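Local coordinates for diphosphomevalonate decarboxylase, putative (Trypanosoma brucei, PDB 2HKE), which probably catalyses the ATP-dependent decarboxylation of (R)-5-diphosphomevalonate to isopentenyl diphosphate, the isoprenoid precursor made by the mevalonate pathway, at residues Arg216-Ile227 and Thr239-Asp250; Cys5-Asn13 and Ser114-Ala125. The protein carries 1 engineered substitution. One frame throughout, in Å; residues are numbered along the deposited sequence.

Contact 1 of 2, residues Arg216-Ile227 and Thr239-Asp250; sequences RISETVPERMKI and TFAEIAMLESDD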
loop_
_atom_site.group_PDB
_atom_site.type_symbol
_atom_site.label_atom_id
_atom_site.label_comp_id
_atom_site.label_asym_id
_atom_site.label_seq_id
_atom_site.Cartn_x
_atom_site.Cartn_y
_atom_site.Cartn_z
ATOM N N ARG A 216 -13.896 16.323 -5.251
ATOM C CA ARG A 216 -12.915 15.206 -5.431
ATOM C C ARG A 216 -13.579 13.962 -6.024
ATOM O O ARG A 216 -13.072 13.385 -6.975
ATOM C CB ARG A 216 -12.196 14.903 -4.128
ATOM C CG ARG A 216 -11.311 13.649 -4.214
ATOM C CD ARG A 216 -10.529 13.389 -2.975
ATOM N NE ARG A 216 -9.824 12.121 -3.158
ATOM C CZ ARG A 216 -8.836 11.915 -4.023
ATOM N NH1 ARG A 216 -8.306 12.905 -4.739
ATOM N NH2 ARG A 216 -8.326 10.687 -4.119
ATOM N N ILE A 217 -14.707 13.563 -5.444
ATOM C CA ILE A 217 -15.406 12.354 -5.816
ATOM C C ILE A 217 -16.073 12.525 -7.147
ATOM O O ILE A 217 -16.036 11.653 -8.007
ATOM C CB ILE A 217 -16.436 11.984 -4.717
ATOM C CG1 ILE A 217 -15.661 11.618 -3.441
ATOM C CG2 ILE A 217 -17.416 10.890 -5.191
ATOM C CD1 ILE A 217 -16.469 11.561 -2.159
ATOM N N SER A 218 -16.687 13.691 -7.343
ATOM C CA SER A 218 -17.469 13.885 -8.538
ATOM C C SER A 218 -16.640 14.170 -9.776
ATOM O O SER A 218 -16.947 13.676 -10.855
ATOM C CB SER A 218 -18.425 15.060 -8.312
ATOM O OG SER A 218 -19.292 15.126 -9.411
ATOM N N GLU A 219 -15.612 14.997 -9.643
ATOM C CA GLU A 219 -14.859 15.484 -10.783
ATOM C C GLU A 219 -13.406 15.004 -10.795
ATOM O O GLU A 219 -12.939 14.556 -11.812
ATOM C CB GLU A 219 -14.906 17.019 -10.777
ATOM C CG GLU A 219 -14.075 17.699 -11.861
ATOM C CD GLU A 219 -14.116 19.219 -11.801
ATOM O OE1 GLU A 219 -15.046 19.832 -12.372
ATOM O OE2 GLU A 219 -13.173 19.758 -11.242
ATOM N N THR A 220 -12.703 15.112 -9.684
ATOM C CA THR A 220 -11.238 15.099 -9.737
ATOM C C THR A 220 -10.748 13.670 -9.951
ATOM O O THR A 220 -9.915 13.405 -10.794
ATOM C CB THR A 220 -10.620 15.673 -8.469
ATOM O OG1 THR A 220 -11.160 16.996 -8.225
ATOM C CG2 THR A 220 -9.095 15.786 -8.584
ATOM N N VAL A 221 -11.242 12.752 -9.142
ATOM C CA VAL A 221 -10.717 11.351 -9.282
ATOM C C VAL A 221 -11.025 10.822 -10.665
ATOM O O VAL A 221 -10.135 10.286 -11.317
ATOM C CB VAL A 221 -11.175 10.434 -8.173
ATOM C CG1 VAL A 221 -10.815 8.940 -8.491
ATOM C CG2 VAL A 221 -10.535 10.878 -6.839
ATOM N N PRO A 222 -12.283 10.932 -11.141
ATOM C CA PRO A 222 -12.503 10.514 -12.517
ATOM C C PRO A 222 -11.549 11.117 -13.577
ATOM O O PRO A 222 -11.071 10.367 -14.462
ATOM C CB PRO A 222 -13.965 10.914 -12.760
ATOM C CG PRO A 222 -14.602 10.798 -11.458
ATOM C CD PRO A 222 -13.550 11.266 -10.470
ATOM N N GLU A 223 -11.250 12.404 -13.469
ATOM C CA GLU A 223 -10.294 13.105 -14.348
ATOM C C GLU A 223 -8.911 12.423 -14.215
ATOM O O GLU A 223 -8.274 12.065 -15.222
ATOM C CB GLU A 223 -10.064 14.567 -13.948
ATOM C CG GLU A 223 -11.158 15.620 -14.236
ATOM C CD GLU A 223 -10.899 17.006 -13.581
ATOM O OE1 GLU A 223 -10.153 17.123 -12.542
ATOM O OE2 GLU A 223 -11.457 17.985 -14.155
ATOM N N ARG A 224 -8.453 12.240 -12.981
ATOM C CA ARG A 224 -7.082 11.762 -12.774
ATOM C C ARG A 224 -6.910 10.281 -13.108
ATOM O O ARG A 224 -5.838 9.873 -13.581
ATOM C CB ARG A 224 -6.612 12.049 -11.348
ATOM C CG ARG A 224 -6.544 13.514 -11.091
ATOM C CD ARG A 224 -5.980 13.848 -9.721
ATOM N NE ARG A 224 -5.964 15.319 -9.599
ATOM C CZ ARG A 224 -5.863 15.969 -8.464
ATOM N NH1 ARG A 224 -5.756 15.330 -7.327
ATOM N NH2 ARG A 224 -5.870 17.287 -8.480
ATOM N N MET A 225 -7.958 9.487 -12.918
ATOM C CA MET A 225 -7.946 8.074 -13.364
ATOM C C MET A 225 -7.713 7.992 -14.882
ATOM O O MET A 225 -6.932 7.173 -15.344
ATOM C CB MET A 225 -9.244 7.348 -13.015
ATOM C CG MET A 225 -9.443 7.107 -11.492
ATOM S SD MET A 225 -8.203 5.958 -10.794
ATOM C CE MET A 225 -8.488 4.509 -11.832
ATOM N N LYS A 226 -8.372 8.847 -15.634
ATOM C CA LYS A 226 -8.162 8.883 -17.096
ATOM C C LYS A 226 -6.753 9.320 -17.465
ATOM O O LYS A 226 -6.107 8.687 -18.329
ATOM C CB LYS A 226 -9.214 9.769 -17.772
ATOM C CG LYS A 226 -8.986 10.019 -19.269
ATOM C CD LYS A 226 -10.170 10.792 -19.887
ATOM C CE LYS A 226 -9.930 11.070 -21.386
ATOM N NZ LYS A 226 -11.174 11.645 -22.023
ATOM N N ILE A 227 -6.246 10.367 -16.813
ATOM C CA ILE A 227 -4.933 10.928 -17.138
ATOM C C ILE A 227 -3.857 9.910 -16.721
ATOM O O ILE A 227 -2.929 9.663 -17.452
ATOM C CB ILE A 227 -4.657 12.264 -16.394
ATOM C CG1 ILE A 227 -5.637 13.361 -16.860
ATOM C CG2 ILE A 227 -3.210 12.703 -16.580
ATOM C CD1 ILE A 227 -5.719 14.568 -15.876
ATOM N N THR A 239 3.946 13.064 -16.430
ATOM C CA THR A 239 2.506 13.174 -16.208
ATOM C C THR A 239 2.102 12.298 -15.040
ATOM O O THR A 239 1.326 12.727 -14.149
ATOM C CB THR A 239 1.716 12.815 -17.475
ATOM O OG1 THR A 239 2.085 13.750 -18.511
ATOM C CG2 THR A 239 0.197 12.910 -17.206
ATOM N N PHE A 240 2.632 11.086 -15.014
ATOM C CA PHE A 240 2.356 10.179 -13.897
ATOM C C PHE A 240 2.770 10.812 -12.558
ATOM O O PHE A 240 2.010 10.825 -11.552
ATOM C CB PHE A 240 3.073 8.843 -14.106
ATOM C CG PHE A 240 2.997 7.933 -12.909
ATOM C CD1 PHE A 240 1.842 7.233 -12.625
ATOM C CD2 PHE A 240 4.083 7.839 -12.021
ATOM C CE1 PHE A 240 1.764 6.440 -11.506
ATOM C CE2 PHE A 240 3.964 7.063 -10.858
ATOM C CZ PHE A 240 2.807 6.358 -10.634
ATOM N N ALA A 241 3.985 11.343 -12.544
ATOM C CA ALA A 241 4.570 11.957 -11.359
ATOM C C ALA A 241 3.756 13.154 -10.861
ATOM O O ALA A 241 3.528 13.317 -9.658
ATOM C CB ALA A 241 6.014 12.384 -11.645
ATOM N N GLU A 242 3.342 13.972 -11.795
ATOM C CA GLU A 242 2.484 15.104 -11.509
ATOM C C GLU A 242 1.147 14.729 -10.866
ATOM O O GLU A 242 0.749 15.352 -9.856
ATOM C CB GLU A 242 2.286 15.936 -12.818
ATOM C CG GLU A 242 3.536 16.642 -13.257
ATOM C CD GLU A 242 3.581 16.933 -14.783
ATOM O OE1 GLU A 242 2.525 16.830 -15.454
ATOM O OE2 GLU A 242 4.681 17.317 -15.289
ATOM N N ILE A 243 0.482 13.713 -11.411
ATOM C CA ILE A 243 -0.769 13.183 -10.821
ATOM C C ILE A 243 -0.489 12.702 -9.416
ATOM O O ILE A 243 -1.253 12.972 -8.481
ATOM C CB ILE A 243 -1.387 12.025 -11.670
ATOM C CG1 ILE A 243 -1.890 12.578 -12.981
ATOM C CG2 ILE A 243 -2.461 11.205 -10.867
ATOM C CD1 ILE A 243 -3.059 13.566 -12.804
ATOM N N ALA A 244 0.592 11.926 -9.240
ATOM C CA ALA A 244 0.848 11.367 -7.907
ATOM C C ALA A 244 1.041 12.482 -6.835
ATOM O O ALA A 244 0.573 12.382 -5.687
ATOM C CB ALA A 244 2.049 10.445 -7.956
ATOM N N MET A 245 1.752 13.556 -7.199
ATOM C CA MET A 245 1.997 14.642 -6.260
ATOM C C MET A 245 0.723 15.462 -6.034
ATOM O O MET A 245 0.486 15.929 -4.936
ATOM C CB MET A 245 3.131 15.534 -6.761
ATOM C CG MET A 245 4.480 14.801 -6.627
ATOM S SD MET A 245 5.951 15.686 -7.039
ATOM C CE MET A 245 5.871 15.704 -8.820
ATOM N N LEU A 246 -0.089 15.629 -7.062
ATOM C CA LEU A 246 -1.377 16.341 -6.887
ATOM C C LEU A 246 -2.279 15.579 -5.957
ATOM O O LEU A 246 -2.887 16.135 -5.075
ATOM C CB LEU A 246 -2.095 16.490 -8.218
ATOM C CG LEU A 246 -1.521 17.537 -9.156
ATOM C CD1 LEU A 246 -2.148 17.365 -10.565
ATOM C CD2 LEU A 246 -1.776 18.930 -8.581
ATOM N N GLU A 247 -2.311 14.277 -6.104
ATOM C CA GLU A 247 -3.150 13.430 -5.270
ATOM C C GLU A 247 -2.682 13.435 -3.834
ATOM O O GLU A 247 -3.476 13.532 -2.883
ATOM C CB GLU A 247 -3.125 12.009 -5.830
ATOM C CG GLU A 247 -4.124 11.769 -6.944
ATOM C CD GLU A 247 -5.546 11.720 -6.423
ATOM O OE1 GLU A 247 -5.874 10.782 -5.649
ATOM O OE2 GLU A 247 -6.331 12.663 -6.729
ATOM N N SER A 248 -1.375 13.341 -3.640
ATOM C CA SER A 248 -0.804 13.394 -2.305
ATOM C C SER A 248 -1.095 14.707 -1.639
ATOM O O SER A 248 -1.505 14.757 -0.480
ATOM C CB SER A 248 0.701 13.212 -2.418
ATOM O OG SER A 248 1.308 13.206 -1.130
ATOM N N ASP A 249 -0.880 15.800 -2.373
ATOM C CA ASP A 249 -1.194 17.131 -1.824
ATOM C C ASP A 249 -2.660 17.216 -1.420
ATOM O O ASP A 249 -2.982 17.752 -0.312
ATOM C CB ASP A 249 -0.894 18.233 -2.858
ATOM C CG ASP A 249 0.572 18.410 -3.150
ATOM O OD1 ASP A 249 1.461 17.916 -2.416
ATOM O OD2 ASP A 249 0.854 19.134 -4.148
ATOM N N ASP A 250 -3.537 16.703 -2.271
ATOM C CA ASP A 250 -4.983 16.797 -2.022
ATOM C C ASP A 250 -5.417 16.021 -0.776
ATOM O O ASP A 250 -6.245 16.521 0.021
ATOM C CB ASP A 250 -5.810 16.376 -3.235
ATOM C CG ASP A 250 -5.856 17.417 -4.362
ATOM O OD1 ASP A 250 -5.352 18.561 -4.224
ATOM O OD2 ASP A 250 -6.461 17.082 -5.438
HETATM O O HOH W 1 -8.878 15.884 -4.713
#
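OE2 of E247 is gripped by two arginines of the facing helix, R216 through NH1 and R224 through NH1, each 2.8 Å away. Both bonds tilt out of the carboxylate plane toward the same face, R216 on the syn side and R224 on the anti side. R216 closes a bidentate salt bridge end-on, its NH2 meeting the syn lone pair of E247 OE1 at 2.9 Å, with the guanidinium and carboxylate nearly coplanar. The guanidinium of R224 stands far more steeply to the same carboxylate, at 77°, and its NH1 also bonds OD2 of D250 at 2.7 Å, from above that second carboxylate's plane. A bend at chi2 of E247 (-72°) brings its acid group across to the arginines. Water 1 adds an indirect tie, accepting from R216 NH1 and donating to D250 OD2. The flat group of R224 is held between carbons, with L246 CB over one face and T220 CG2 of its own helix over the other. Its extended chain inserts as a knob among I243, L246, E247 and D250. Farther along, the contact turns apolar: I227 CG2 presses on T239 CG2 at a tight 3.5 Å and touches I243 CG1. The backbone of K18 meets the R216-E247 bridge twice, its N bonding E247 OE1 and its O accepting from R216 NH2. Such sharing of charge probably favours ionised acids. The whole is a salt-bridge network across an antiparallel helical hairpin of the C-terminal domain, between segments whose N-to-C directions differ by 157°.

Contact 2 of 2, residues Cys5-Asn13 and Ser114-Ala125; sequences CVTVEAPIN and SSASGYCAMSAA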
loop_
_atom_site.group_PDB
_atom_site.type_symbol
_atom_site.label_atom_id
_atom_site.label_comp_id
_atom_site.label_asym_id
_atom_site.label_seq_id
_atom_site.Cartn_x
_atom_site.Cartn_y
_atom_site.Cartn_z
ATOM N N CYS A 5 -3.182 -27.416 3.994
ATOM C CA CYS A 5 -2.525 -26.338 4.755
ATOM C C CYS A 5 -1.936 -25.451 3.694
ATOM O O CYS A 5 -1.198 -25.934 2.844
ATOM C CB CYS A 5 -1.393 -26.931 5.598
ATOM S SG CYS A 5 -0.140 -25.741 6.200
ATOM N N VAL A 6 -2.259 -24.156 3.711
ATOM C CA VAL A 6 -1.861 -23.273 2.625
ATOM C C VAL A 6 -1.104 -22.084 3.192
ATOM O O VAL A 6 -1.504 -21.546 4.219
ATOM C CB VAL A 6 -3.108 -22.764 1.851
ATOM C CG1 VAL A 6 -2.723 -21.726 0.812
ATOM C CG2 VAL A 6 -3.871 -23.943 1.219
ATOM N N THR A 7 -0.031 -21.698 2.517
ATOM C CA THR A 7 0.815 -20.575 2.926
ATOM C C THR A 7 1.008 -19.630 1.756
ATOM O O THR A 7 1.306 -20.046 0.630
ATOM C CB THR A 7 2.215 -21.047 3.457
ATOM O OG1 THR A 7 2.013 -21.925 4.553
ATOM C CG2 THR A 7 3.043 -19.837 3.943
ATOM N N VAL A 8 0.835 -18.340 2.034
ATOM C CA VAL A 8 0.876 -17.290 1.005
ATOM C C VAL A 8 1.683 -16.143 1.551
ATOM O O VAL A 8 1.600 -15.843 2.742
ATOM C CB VAL A 8 -0.555 -16.733 0.723
ATOM C CG1 VAL A 8 -0.507 -15.503 -0.167
ATOM C CG2 VAL A 8 -1.427 -17.825 0.101
ATOM N N GLU A 9 2.438 -15.491 0.675
ATOM C CA GLU A 9 3.042 -14.223 0.980
ATOM C C GLU A 9 2.401 -13.167 0.077
ATOM O O GLU A 9 2.161 -13.408 -1.104
ATOM C CB GLU A 9 4.545 -14.275 0.770
ATOM C CG GLU A 9 5.268 -15.033 1.928
ATOM C CD GLU A 9 6.793 -15.018 1.796
ATOM O OE1 GLU A 9 7.290 -14.776 0.660
ATOM O OE2 GLU A 9 7.477 -15.247 2.845
ATOM N N ALA A 10 2.103 -12.012 0.661
ATOM C CA ALA A 10 1.615 -10.885 -0.124
ATOM C C ALA A 10 2.433 -9.620 0.131
ATOM O O ALA A 10 2.853 -9.346 1.269
ATOM C CB ALA A 10 0.137 -10.642 0.158
ATOM N N PRO A 11 2.571 -8.770 -0.900
ATOM C CA PRO A 11 3.296 -7.500 -0.785
ATOM C C PRO A 11 2.390 -6.336 -0.378
ATOM O O PRO A 11 1.165 -6.423 -0.539
ATOM C CB PRO A 11 3.717 -7.269 -2.217
ATOM C CG PRO A 11 2.516 -7.705 -3.005
ATOM C CD PRO A 11 2.019 -8.950 -2.256
ATOM N N ILE A 12 2.982 -5.225 0.061
ATOM C CA ILE A 12 2.174 -3.994 0.171
ATOM C C ILE A 12 1.986 -3.356 -1.197
ATOM O O ILE A 12 2.601 -3.743 -2.170
ATOM C CB ILE A 12 2.797 -2.982 1.177
ATOM C CG1 ILE A 12 4.209 -2.586 0.784
ATOM C CG2 ILE A 12 2.774 -3.570 2.599
ATOM C CD1 ILE A 12 4.752 -1.460 1.630
ATOM N N ASN A 13 1.170 -2.301 -1.262
ATOM C CA ASN A 13 1.047 -1.520 -2.458
ATOM C C ASN A 13 0.956 -0.063 -2.044
ATOM O O ASN A 13 0.721 0.258 -0.837
ATOM C CB ASN A 13 -0.203 -1.943 -3.271
ATOM C CG ASN A 13 -1.506 -1.623 -2.585
ATOM O OD1 ASN A 13 -1.959 -0.497 -2.631
ATOM N ND2 ASN A 13 -2.124 -2.612 -1.947
ATOM N N SER A 114 1.128 -2.594 6.428
ATOM C CA SER A 114 1.224 -4.036 6.428
ATOM C C SER A 114 -0.141 -4.706 6.631
ATOM O O SER A 114 -0.281 -5.916 6.452
ATOM C CB SER A 114 2.256 -4.500 7.468
ATOM O OG SER A 114 1.886 -4.112 8.780
ATOM N N SER A 115 -1.158 -3.936 6.994
ATOM C CA SER A 115 -2.522 -4.500 7.031
ATOM C C SER A 115 -3.020 -4.856 5.628
ATOM O O SER A 115 -3.690 -5.881 5.429
ATOM C CB SER A 115 -3.492 -3.531 7.719
ATOM O OG SER A 115 -3.988 -2.622 6.755
ATOM N N ALA A 116 -2.665 -4.045 4.645
ATOM C CA ALA A 116 -3.009 -4.327 3.250
ATOM C C ALA A 116 -2.449 -5.676 2.825
ATOM O O ALA A 116 -3.138 -6.496 2.219
ATOM C CB ALA A 116 -2.441 -3.259 2.340
ATOM N N SER A 117 -1.176 -5.878 3.113
ATOM C CA SER A 117 -0.512 -7.103 2.699
ATOM C C SER A 117 -1.024 -8.302 3.504
ATOM O O SER A 117 -1.233 -9.415 2.948
ATOM C CB SER A 117 0.991 -6.898 2.814
ATOM O OG SER A 117 1.361 -6.560 4.145
ATOM N N GLY A 118 -1.278 -8.072 4.784
ATOM C CA GLY A 118 -1.744 -9.116 5.695
ATOM C C GLY A 118 -3.109 -9.669 5.338
ATOM O O GLY A 118 -3.310 -10.878 5.275
ATOM N N TYR A 119 -4.066 -8.792 5.073
ATOM C CA TYR A 119 -5.387 -9.233 4.686
ATOM C C TYR A 119 -5.384 -9.864 3.304
ATOM O O TYR A 119 -6.153 -10.805 3.043
ATOM C CB TYR A 119 -6.361 -8.058 4.727
ATOM C CG TYR A 119 -6.777 -7.755 6.145
ATOM C CD1 TYR A 119 -7.487 -8.682 6.871
ATOM C CD2 TYR A 119 -6.498 -6.523 6.740
ATOM C CE1 TYR A 119 -7.931 -8.414 8.155
ATOM C CE2 TYR A 119 -6.921 -6.251 8.065
ATOM C CZ TYR A 119 -7.633 -7.221 8.739
ATOM O OH TYR A 119 -8.092 -7.051 10.022
ATOM N N CYS A 120 -4.553 -9.345 2.416
ATOM C CA CYS A 120 -4.440 -9.969 1.084
ATOM C C CYS A 120 -3.870 -11.389 1.209
ATOM O O CYS A 120 -4.404 -12.330 0.632
ATOM C CB CYS A 120 -3.597 -9.139 0.191
ATOM S SG CYS A 120 -3.610 -9.695 -1.515
ATOM N N ALA A 121 -2.788 -11.552 1.957
ATOM C CA ALA A 121 -2.204 -12.892 2.120
ATOM C C ALA A 121 -3.216 -13.843 2.771
ATOM O O ALA A 121 -3.334 -15.014 2.373
ATOM C CB ALA A 121 -0.913 -12.793 2.930
ATOM N N MET A 122 -3.949 -13.364 3.772
ATOM C CA MET A 122 -4.952 -14.197 4.437
ATOM C C MET A 122 -6.106 -14.572 3.504
ATOM O O MET A 122 -6.586 -15.712 3.498
ATOM C CB MET A 122 -5.483 -13.469 5.664
ATOM C CG MET A 122 -6.372 -14.295 6.506
ATOM S SD MET A 122 -7.076 -13.376 7.867
ATOM C CE MET A 122 -5.626 -12.623 8.611
ATOM N N SER A 123 -6.596 -13.587 2.764
ATOM C CA SER A 123 -7.630 -13.838 1.723
ATOM C C SER A 123 -7.217 -14.963 0.767
ATOM O O SER A 123 -7.962 -15.933 0.557
ATOM C CB SER A 123 -7.900 -12.574 0.866
ATOM O OG SER A 123 -8.699 -12.939 -0.252
ATOM N N ALA A 124 -6.024 -14.848 0.204
ATOM C CA ALA A 124 -5.561 -15.829 -0.783
ATOM C C ALA A 124 -5.378 -17.226 -0.169
ATOM O O ALA A 124 -5.762 -18.203 -0.778
ATOM C CB ALA A 124 -4.252 -15.384 -1.455
ATOM N N ALA A 125 -4.837 -17.295 1.052
ATOM C CA ALA A 125 -4.636 -18.575 1.749
ATOM C C ALA A 125 -5.977 -19.223 2.065
ATOM O O ALA A 125 -6.140 -20.422 1.877
ATOM C CB ALA A 125 -3.794 -18.369 3.049
#
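V8 spreads its two methyl branches over one flank of helix 114-125, CG1 lying 4.0 Å from CB of A124 and CG2 3.8 Å from CB of A125. With CG1 anti to the backbone N (chi1 171°), CG2 falls beside that N, and the fork straddles the helix surface, with A121 also beneath CG1. V6 continues the row, its CG1 resting on CA of A125. Toward the other end of the strand the packing is closer, with only methyl groups and backbone between: CB of A10 sits 3.7 Å from CB of A121 and 3.3 Å from the carbonyl O of S117. Where the strand gives way to loop, S117 turns its CB against P11 O at 3.4 Å, while CG2 of I12 lies alongside its OG. That hydroxyl has S48 OG as a hydrogen-bond partner. The contact is van der Waals packing of strand on helix in the N-terminal domain, which has the ribosomal S5-like fold of the GHMP kinase superfamily. V6, V8 and A10 are the strand residues facing the helix, and backbone bonds join the strand to 48-55 on one edge and 369-371 on the other, while helix 136-143 packs against C120 and A124 of helix 114-130.

From the N terminus, the strand of contact 2 comes first: a hundred residues, including strands 36-40, 48-55 and 97-104, intervene before 114-125 packs back on it and closes a long loop. Contact 1 opens only later and closes a short one: helices 213-234 and 237-256 are joined by a turn of two residues, and nine of the eleven residues between the segments still belong to the helices. The contacts are therefore in series, neither nested nor crossed. The centres of contacts 1 and 2 are 28 Å apart, on opposite sides of the chain's centre. Contact 2 fixes a helix to the N-terminal sheet; contact 1 joins a helix pair of the C-terminal domain, with K18, just beyond strand 5-15, joining its charged network.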